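Local atomic coordinates of lipoprotein (Colwellia psychrerythraea, PDB entry 3O0Y), a protein that is of unknown function but, as a putative lipoprotein of the DUF885 family in the peptidase MA clan, may be related to metallopeptidases. Residues A[124-129]-A[140-145]; A[128-133]-A[547-552]; A[191-196]-A[276-281]. All coordinates share one frame; numbering follows the deposited sequence.

The three contacts lie in one largely helical chain, all inside the DUF885 region. Contacts 1 and 2 start from the same piece of chain, share Asp128 and Thr129, and have centres about 8 Å apart; Asn142 of contact 1 meets Trp549 of contact 2. Contact 3 lies about 15 Å between centres from each of the others. Both of its segments fall in the sequence between the two halves of contact 2, further along the chain than contact 1. Ile124 packs on Trp193, and Met547 at the end of helix 536-548 packs on Ser196, so early, middle and late parts of the chain pack against one another.

Contact 1: A[124-129]-A[140-145]; sequences IGYIDT and QINGPL
Tyr126 and Asn142 are brought together by matching first torsions: in each, CG lies between the backbone N and the carbonyl carbon (chi1 73° in both), and the two side chains cross obliquely, the ring and amide planes steeply inclined to each other. Tyr126 OH is 3.5 Å from Asn142 ND2, at an angle too poor for a hydrogen bond. Two waters make the link instead. One donates to Asn142 OD1 at 2.7 Å and to Tyr126 OH; the other accepts from Asn142 ND2 at 3.0 Å and donates only weakly to the same hydroxyl. The phenol spends its own proton on Asp128 OD1, 2.9 Å from Tyr126 OH, reaching the carboxylate on its anti side and 24° out of its plane. Its oxygen is thus both donor and acceptor, which should fix the O-H rotation. Asn142 OD1 has a further donor in Trp549 NE1, which, with the two waters, probably fixes which end of the amide is oxygen and which nitrogen.

Away from the hydroxyl the contact turns apolar. Pro144 CD lies over one face of the Tyr126 ring in a CH-pi contact, 4.3 Å from the centroid and 13° off the normal. Gly143 CA comes within 3.4 Å of Tyr126 OH; a CB there would run into the carbonyl oxygen of Asn142. Pro144 also packs on Ile181 of helix 174-190. The arrangement is a buried, water-bridged junction between the short strand 126-128 and the start of helix 144-154, with Gly143 at the N-cap position and a proline in the first turn.

Contact 2: A[128-133]-A[547-552]; sequences DTWMGL and MAWPGQ
Met131 and Trp130 both meet the same face of Trp549. Met131 SD sits over the five-membered ring, 3.6 Å from its centroid and 20° off the normal. Trp130 takes the six-membered part, presenting its CH2 and CZ3 edge: CH2 is 3.6 Å from Trp549 CZ3, and the planes stand at 71°. Met131 gets there with an extended chain (chi2 -179°) that carries the sulfur well out from the backbone before the chain bends at the methyl. Gln552 flanks the pair, its NE2 3.7 Å from Trp130 CZ2 at the edge of the indole, and its CB 4.0 Å from Met131 SD.

Further out, polar bonds set these groups in place. Asp128 OD2 accepts from Trp130 N at 2.9 Å and from Met131 N at 3.0 Å, the two N-H groups coming from opposite faces of the carboxylate plane, which pins the turn bearing both side chains. The indole N-H of Trp549 is already engaged by Asn142, while the Gln552 amide is fixed by Arg545 and Tyr556. A sulfate, probably from the crystallisation liquor, lies about 5 Å from the Gln552 side chain. The whole combines an Asx turn with a Met-aromatic contact and a T-shaped tryptophan pair beyond helix 536-548.

Contact 3: A[191-196]-A[276-281]; sequences QNWLPS and SGIWAQ
Just beyond the Schellman motif that ends helix 174-190, with Asn192 as its C-prime residue, Leu194 in the connection to helix 197-210 is gripped through its backbone by the side chain of Gln281. The carboxamide takes both polar groups of that one residue: Gln281 NE2 donates to Leu194 O at 2.8 Å, and Gln281 OE1 accepts from Leu194 N at 3.2 Å. The first bond is the straighter, 158° at the hydrogen, with the acceptor close to the plane of the amide; the second is more bent, at 145°, and both donors are tilted out of the plane of the carbonyl they meet. A bend at chi2 (-66°) turns the amide onto the backbone while the aliphatic part of the chain stays against Trp193. There CG lies over one face of the indole, 4.0 Å from the centroid of the six-membered ring, and Gln281 CB is 3.5 Å from Trp193 CZ3. A leucine in place of Gln281 would probably keep some of this ring packing but leave the buried N-H and C=O of Leu194 without their mates.

Arg273 donates to Asn192 O and, weakly, to Gln281 OE1. The indole is fixed at its nitrogen by the carbonyl of Pro135, and its ring also meets Tyr287 of helix 284-296. From the 3-10 turn at 278-280, Ile278 CD1 reaches Trp193 CZ2 at 4.1 Å.

Contact 1: A[124-129]-A[140-145]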
loop_
_atom_site.group_PDB
_atom_site.type_symbol
_atom_site.label_atom_id
_atom_site.label_comp_id
_atom_site.label_asym_id
_atom_site.label_seq_id
_atom_site.Cartn_x
_atom_site.Cartn_y
_atom_site.Cartn_z
ATOM N N ILE A 124 -20.279 -6.508 3.826
ATOM C CA ILE A 124 -20.048 -5.649 2.679
ATOM C C ILE A 124 -18.605 -5.588 2.217
ATOM O O ILE A 124 -17.693 -6.142 2.859
ATOM C CB ILE A 124 -20.619 -4.214 2.938
ATOM C CG1 ILE A 124 -20.060 -3.530 4.230
ATOM C CG2 ILE A 124 -22.153 -4.271 3.097
ATOM C CD1 ILE A 124 -18.521 -3.471 4.438
ATOM N N GLY A 125 -18.409 -4.978 1.056
ATOM C CA GLY A 125 -17.059 -4.815 0.547
ATOM C C GLY A 125 -16.381 -6.087 0.092
ATOM O O GLY A 125 -17.038 -7.055 -0.307
ATOM N N TYR A 126 -15.058 -6.125 0.217
ATOM C CA TYR A 126 -14.302 -7.287 -0.214
ATOM C C TYR A 126 -13.039 -7.303 0.621
ATOM O O TYR A 126 -12.644 -6.260 1.109
ATOM C CB TYR A 126 -13.956 -7.235 -1.721
ATOM C CG TYR A 126 -12.871 -6.226 -2.083
ATOM C CD1 TYR A 126 -11.547 -6.608 -2.198
ATOM C CD2 TYR A 126 -13.150 -4.862 -2.149
ATOM C CE1 TYR A 126 -10.557 -5.684 -2.491
ATOM C CE2 TYR A 126 -12.134 -3.923 -2.469
ATOM C CZ TYR A 126 -10.839 -4.343 -2.579
ATOM O OH TYR A 126 -9.793 -3.426 -2.783
ATOM N N ILE A 127 -12.439 -8.487 0.797
ATOM C CA ILE A 127 -11.156 -8.632 1.524
ATOM C C ILE A 127 -9.979 -8.422 0.596
ATOM O O ILE A 127 -9.855 -9.100 -0.433
ATOM C CB ILE A 127 -11.000 -9.997 2.191
ATOM C CG1 ILE A 127 -12.169 -10.275 3.173
ATOM C CG2 ILE A 127 -9.644 -10.105 2.897
ATOM C CD1 ILE A 127 -12.403 -9.130 4.201
ATOM N N ASP A 128 -9.203 -7.396 0.890
ATOM C CA ASP A 128 -8.013 -7.050 0.147
ATOM C C ASP A 128 -6.775 -7.677 0.876
ATOM O O ASP A 128 -6.621 -7.538 2.112
ATOM C CB ASP A 128 -7.951 -5.489 0.043
ATOM C CG ASP A 128 -6.891 -5.013 -0.905
ATOM O OD1 ASP A 128 -7.269 -4.682 -2.058
ATOM O OD2 ASP A 128 -5.690 -5.029 -0.517
ATOM N N THR A 129 -5.871 -8.330 0.129
ATOM C CA THR A 129 -4.725 -8.944 0.759
ATOM C C THR A 129 -3.754 -7.949 1.328
ATOM O O THR A 129 -2.897 -8.361 2.129
ATOM C CB THR A 129 -3.947 -9.899 -0.160
ATOM O OG1 THR A 129 -3.507 -9.180 -1.319
ATOM C CG2 THR A 129 -4.908 -11.139 -0.609
ATOM N N GLN A 140 -12.340 3.984 -7.696
ATOM C CA GLN A 140 -11.437 4.637 -8.641
ATOM C C GLN A 140 -9.938 4.332 -8.523
ATOM O O GLN A 140 -9.200 4.716 -9.376
ATOM C CB GLN A 140 -11.664 6.174 -8.526
ATOM C CG GLN A 140 -10.768 6.944 -7.525
ATOM C CD GLN A 140 -11.124 6.715 -6.021
ATOM O OE1 GLN A 140 -12.047 5.966 -5.679
ATOM N NE2 GLN A 140 -10.324 7.310 -5.136
ATOM N N ILE A 141 -9.491 3.771 -7.419
ATOM C CA ILE A 141 -8.099 3.660 -7.072
ATOM C C ILE A 141 -7.608 2.216 -7.045
ATOM O O ILE A 141 -6.498 1.978 -7.472
ATOM C CB ILE A 141 -7.734 4.448 -5.786
ATOM C CG1 ILE A 141 -6.246 4.385 -5.440
ATOM C CG2 ILE A 141 -8.556 3.991 -4.549
ATOM C CD1 ILE A 141 -5.801 5.475 -4.401
ATOM N N ASN A 142 -8.363 1.268 -6.481
ATOM C CA ASN A 142 -7.939 -0.151 -6.475
ATOM C C ASN A 142 -9.152 -1.079 -6.518
ATOM O O ASN A 142 -10.195 -0.706 -7.008
ATOM C CB ASN A 142 -6.992 -0.472 -5.291
ATOM C CG ASN A 142 -7.721 -0.515 -3.949
ATOM O OD1 ASN A 142 -8.844 0.045 -3.795
ATOM N ND2 ASN A 142 -7.102 -1.204 -2.983
ATOM N N GLY A 143 -9.012 -2.280 -5.998
ATOM C CA GLY A 143 -10.047 -3.285 -6.160
ATOM C C GLY A 143 -9.698 -4.181 -7.334
ATOM O O GLY A 143 -8.808 -3.864 -8.118
ATOM N N PRO A 144 -10.433 -5.307 -7.462
ATOM C CA PRO A 144 -9.977 -6.384 -8.379
ATOM C C PRO A 144 -9.879 -5.927 -9.839
ATOM O O PRO A 144 -8.983 -6.373 -10.569
ATOM C CB PRO A 144 -10.990 -7.495 -8.159
ATOM C CG PRO A 144 -12.100 -6.887 -7.285
ATOM C CD PRO A 144 -11.507 -5.726 -6.569
ATOM N N LEU A 145 -10.745 -5.026 -10.291
ATOM C CA LEU A 145 -10.723 -4.616 -11.706
ATOM C C LEU A 145 -9.557 -3.684 -12.049
ATOM O O LEU A 145 -9.200 -3.506 -13.218
ATOM C CB LEU A 145 -12.100 -4.038 -12.123
ATOM C CG LEU A 145 -13.207 -5.075 -12.062
ATOM C CD1 LEU A 145 -14.631 -4.415 -12.167
ATOM C CD2 LEU A 145 -13.086 -6.159 -13.140
HETATM O O HOH W 1 -8.401 -1.479 -0.346
HETATM O O HOH W 2 -10.582 -0.561 -1.822
#

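Contact 2: A[128-133]-A[547-552]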
loop_
_atom_site.group_PDB
_atom_site.type_symbol
_atom_site.label_atom_id
_atom_site.label_comp_id
_atom_site.label_asym_id
_atom_site.label_seq_id
_atom_site.Cartn_x
_atom_site.Cartn_y
_atom_site.Cartn_z
ATOM N N ASP A 128 -9.203 -7.396 0.890
ATOM C CA ASP A 128 -8.013 -7.050 0.147
ATOM C C ASP A 128 -6.775 -7.677 0.876
ATOM O O ASP A 128 -6.621 -7.538 2.112
ATOM C CB ASP A 128 -7.951 -5.489 0.043
ATOM C CG ASP A 128 -6.891 -5.013 -0.905
ATOM O OD1 ASP A 128 -7.269 -4.682 -2.058
ATOM O OD2 ASP A 128 -5.690 -5.029 -0.517
ATOM N N THR A 129 -5.871 -8.330 0.129
ATOM C CA THR A 129 -4.725 -8.944 0.759
ATOM C C THR A 129 -3.754 -7.949 1.328
ATOM O O THR A 129 -2.897 -8.361 2.129
ATOM C CB THR A 129 -3.947 -9.899 -0.160
ATOM O OG1 THR A 129 -3.507 -9.180 -1.319
ATOM C CG2 THR A 129 -4.908 -11.139 -0.609
ATOM N N TRP A 130 -3.890 -6.664 0.989
ATOM C CA TRP A 130 -3.126 -5.589 1.653
ATOM C C TRP A 130 -3.933 -4.889 2.738
ATOM O O TRP A 130 -3.496 -4.823 3.883
ATOM C CB TRP A 130 -2.584 -4.600 0.592
ATOM C CG TRP A 130 -2.278 -3.248 1.096
ATOM C CD1 TRP A 130 -1.232 -2.931 1.955
ATOM C CD2 TRP A 130 -2.940 -2.025 0.794
ATOM N NE1 TRP A 130 -1.244 -1.589 2.222
ATOM C CE2 TRP A 130 -2.300 -1.011 1.538
ATOM C CE3 TRP A 130 -4.043 -1.679 -0.015
ATOM C CZ2 TRP A 130 -2.707 0.319 1.479
ATOM C CZ3 TRP A 130 -4.456 -0.353 -0.053
ATOM C CH2 TRP A 130 -3.754 0.622 0.637
ATOM N N MET A 131 -5.124 -4.393 2.383
ATOM C CA MET A 131 -5.887 -3.491 3.245
ATOM C C MET A 131 -6.892 -4.166 4.130
ATOM O O MET A 131 -7.489 -3.498 4.973
ATOM C CB MET A 131 -6.598 -2.391 2.394
ATOM C CG MET A 131 -6.500 -0.971 2.936
ATOM S SD MET A 131 -7.278 0.440 2.118
ATOM C CE MET A 131 -8.944 0.120 2.716
ATOM N N GLY A 132 -7.014 -5.490 4.023
ATOM C CA GLY A 132 -8.064 -6.206 4.744
ATOM C C GLY A 132 -9.430 -5.800 4.225
ATOM O O GLY A 132 -9.611 -5.595 3.015
ATOM N N LEU A 133 -10.391 -5.618 5.140
ATOM C CA LEU A 133 -11.730 -5.261 4.704
ATOM C C LEU A 133 -11.697 -3.906 4.002
ATOM O O LEU A 133 -11.275 -2.903 4.595
ATOM C CB LEU A 133 -12.700 -5.210 5.862
ATOM C CG LEU A 133 -14.173 -4.805 5.603
ATOM C CD1 LEU A 133 -14.867 -5.709 4.579
ATOM C CD2 LEU A 133 -14.943 -4.718 6.961
ATOM N N MET A 547 -11.408 8.972 0.826
ATOM C CA MET A 547 -12.864 8.675 0.792
ATOM C C MET A 547 -13.112 7.183 0.480
ATOM O O MET A 547 -13.995 6.591 1.045
ATOM C CB MET A 547 -13.606 9.548 -0.222
ATOM C CG MET A 547 -13.744 11.045 0.126
ATOM S SD MET A 547 -14.242 12.177 -1.262
ATOM C CE MET A 547 -15.764 11.273 -1.796
ATOM N N ALA A 548 -12.290 6.574 -0.368
ATOM C CA ALA A 548 -12.410 5.148 -0.771
ATOM C C ALA A 548 -11.770 4.222 0.230
ATOM O O ALA A 548 -12.121 3.045 0.276
ATOM C CB ALA A 548 -11.727 4.918 -2.171
ATOM N N TRP A 549 -10.759 4.718 0.963
ATOM C CA TRP A 549 -9.948 3.936 1.927
ATOM C C TRP A 549 -9.988 4.487 3.350
ATOM O O TRP A 549 -8.981 4.848 3.916
ATOM C CB TRP A 549 -8.479 3.903 1.502
ATOM C CG TRP A 549 -8.156 3.218 0.260
ATOM C CD1 TRP A 549 -8.941 2.367 -0.469
ATOM C CD2 TRP A 549 -6.880 3.234 -0.403
ATOM N NE1 TRP A 549 -8.253 1.906 -1.561
ATOM C CE2 TRP A 549 -6.991 2.430 -1.549
ATOM C CE3 TRP A 549 -5.669 3.880 -0.158
ATOM C CZ2 TRP A 549 -5.937 2.253 -2.432
ATOM C CZ3 TRP A 549 -4.634 3.735 -1.043
ATOM C CH2 TRP A 549 -4.757 2.894 -2.152
ATOM N N PRO A 550 -11.174 4.618 3.951
ATOM C CA PRO A 550 -11.233 5.131 5.298
ATOM C C PRO A 550 -10.291 4.483 6.293
ATOM O O PRO A 550 -10.225 3.267 6.428
ATOM C CB PRO A 550 -12.698 4.907 5.724
ATOM C CG PRO A 550 -13.361 4.378 4.577
ATOM C CD PRO A 550 -12.377 3.920 3.566
ATOM N N GLY A 551 -9.539 5.349 6.977
ATOM C CA GLY A 551 -8.590 4.990 8.013
ATOM C C GLY A 551 -7.177 4.716 7.574
ATOM O O GLY A 551 -6.246 4.752 8.422
ATOM N N GLN A 552 -6.986 4.373 6.314
ATOM C CA GLN A 552 -5.684 3.947 5.783
ATOM C C GLN A 552 -4.680 5.088 5.956
ATOM O O GLN A 552 -3.513 4.798 6.300
ATOM C CB GLN A 552 -5.712 3.406 4.348
ATOM C CG GLN A 552 -4.375 2.798 3.860
ATOM C CD GLN A 552 -3.297 3.761 3.474
ATOM O OE1 GLN A 552 -3.575 4.858 2.975
ATOM N NE2 GLN A 552 -1.996 3.323 3.592
#

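Contact 3: A[191-196]-A[276-281]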
loop_
_atom_site.group_PDB
_atom_site.type_symbol
_atom_site.label_atom_id
_atom_site.label_comp_id
_atom_site.label_asym_id
_atom_site.label_seq_id
_atom_site.Cartn_x
_atom_site.Cartn_y
_atom_site.Cartn_z
ATOM N N GLN A 191 -28.368 -3.520 0.745
ATOM C CA GLN A 191 -28.256 -3.129 2.149
ATOM C C GLN A 191 -27.951 -1.642 2.337
ATOM O O GLN A 191 -27.491 -1.252 3.416
ATOM C CB GLN A 191 -27.023 -3.806 2.739
ATOM C CG GLN A 191 -27.157 -5.187 3.086
ATOM C CD GLN A 191 -25.802 -5.748 3.565
ATOM O OE1 GLN A 191 -25.257 -5.289 4.577
ATOM N NE2 GLN A 191 -25.318 -6.766 2.890
ATOM N N ASN A 192 -28.072 -0.845 1.282
ATOM C CA ASN A 192 -27.780 0.580 1.312
ATOM C C ASN A 192 -26.303 0.903 1.593
ATOM O O ASN A 192 -25.971 1.954 2.087
ATOM C CB ASN A 192 -28.614 1.285 2.354
ATOM C CG ASN A 192 -30.100 1.232 2.006
ATOM O OD1 ASN A 192 -30.509 1.509 0.853
ATOM N ND2 ASN A 192 -30.908 0.885 2.989
ATOM N N TRP A 193 -25.443 -0.003 1.192
ATOM C CA TRP A 193 -24.018 0.261 1.258
ATOM C C TRP A 193 -23.509 0.462 -0.175
ATOM O O TRP A 193 -23.448 -0.488 -0.980
ATOM C CB TRP A 193 -23.340 -0.940 1.890
ATOM C CG TRP A 193 -21.871 -0.733 2.119
ATOM C CD1 TRP A 193 -20.874 -0.858 1.214
ATOM C CD2 TRP A 193 -21.273 -0.315 3.345
ATOM N NE1 TRP A 193 -19.657 -0.569 1.828
ATOM C CE2 TRP A 193 -19.896 -0.197 3.125
ATOM C CE3 TRP A 193 -21.772 -0.009 4.605
ATOM C CZ2 TRP A 193 -19.017 0.153 4.142
ATOM C CZ3 TRP A 193 -20.921 0.350 5.601
ATOM C CH2 TRP A 193 -19.552 0.475 5.361
ATOM N N LEU A 194 -23.175 1.709 -0.498
ATOM C CA LEU A 194 -22.609 2.003 -1.812
ATOM C C LEU A 194 -21.763 3.240 -1.832
ATOM O O LEU A 194 -21.831 4.029 -0.955
ATOM C CB LEU A 194 -23.662 2.068 -2.915
ATOM C CG LEU A 194 -25.006 2.767 -2.789
ATOM C CD1 LEU A 194 -25.059 3.752 -1.687
ATOM C CD2 LEU A 194 -25.375 3.297 -4.212
ATOM N N PRO A 195 -20.960 3.385 -2.873
ATOM C CA PRO A 195 -19.981 4.474 -2.803
ATOM C C PRO A 195 -20.681 5.835 -2.919
ATOM O O PRO A 195 -21.801 5.928 -3.459
ATOM C CB PRO A 195 -19.072 4.185 -4.000
ATOM C CG PRO A 195 -19.340 2.734 -4.343
ATOM C CD PRO A 195 -20.792 2.599 -4.108
ATOM N N SER A 196 -20.006 6.895 -2.489
ATOM C CA SER A 196 -20.378 8.224 -2.849
ATOM C C SER A 196 -20.386 8.389 -4.364
ATOM O O SER A 196 -19.765 7.612 -5.116
ATOM C CB SER A 196 -19.497 9.281 -2.254
ATOM O OG SER A 196 -18.240 9.271 -2.946
ATOM N N SER A 276 -19.581 12.622 1.463
ATOM C CA SER A 276 -18.227 12.158 1.170
ATOM C C SER A 276 -17.672 11.102 2.093
ATOM O O SER A 276 -16.901 10.222 1.654
ATOM C CB SER A 276 -17.229 13.319 1.132
ATOM O OG SER A 276 -17.687 14.373 0.325
ATOM N N GLY A 277 -18.037 11.157 3.361
ATOM C CA GLY A 277 -17.410 10.272 4.322
ATOM C C GLY A 277 -18.221 9.018 4.644
ATOM O O GLY A 277 -19.432 8.907 4.361
ATOM N N ILE A 278 -17.541 8.081 5.259
ATOM C CA ILE A 278 -18.101 6.761 5.559
ATOM C C ILE A 278 -19.198 6.784 6.639
ATOM O O ILE A 278 -20.004 5.847 6.674
ATOM C CB ILE A 278 -16.964 5.727 5.914
ATOM C CG1 ILE A 278 -17.388 4.277 5.557
ATOM C CG2 ILE A 278 -16.569 5.833 7.368
ATOM C CD1 ILE A 278 -17.419 3.974 4.048
ATOM N N TRP A 279 -19.248 7.843 7.437
ATOM C CA TRP A 279 -20.292 8.035 8.445
ATOM C C TRP A 279 -21.694 7.949 7.790
ATOM O O TRP A 279 -22.730 7.608 8.464
ATOM C CB TRP A 279 -20.148 9.395 9.125
ATOM C CG TRP A 279 -20.279 10.547 8.184
ATOM C CD1 TRP A 279 -19.251 11.172 7.496
ATOM C CD2 TRP A 279 -21.498 11.204 7.740
ATOM N NE1 TRP A 279 -19.758 12.133 6.666
ATOM C CE2 TRP A 279 -21.123 12.197 6.807
ATOM C CE3 TRP A 279 -22.849 11.047 8.051
ATOM C CZ2 TRP A 279 -22.078 13.033 6.162
ATOM C CZ3 TRP A 279 -23.788 11.904 7.471
ATOM C CH2 TRP A 279 -23.391 12.893 6.537
ATOM N N ALA A 280 -21.751 8.244 6.500
ATOM C CA ALA A 280 -23.105 8.322 5.798
ATOM C C ALA A 280 -23.649 6.944 5.402
ATOM O O ALA A 280 -24.810 6.811 4.915
ATOM C CB ALA A 280 -23.017 9.187 4.575
ATOM N N GLN A 281 -22.811 5.918 5.558
ATOM C CA GLN A 281 -23.248 4.548 5.353
ATOM C C GLN A 281 -23.979 4.061 6.597
ATOM O O GLN A 281 -23.787 4.599 7.698
ATOM C CB GLN A 281 -22.048 3.631 5.117
ATOM C CG GLN A 281 -21.149 4.011 3.969
ATOM C CD GLN A 281 -21.728 3.934 2.557
ATOM O OE1 GLN A 281 -22.755 3.271 2.279
ATOM N NE2 GLN A 281 -21.072 4.645 1.646
#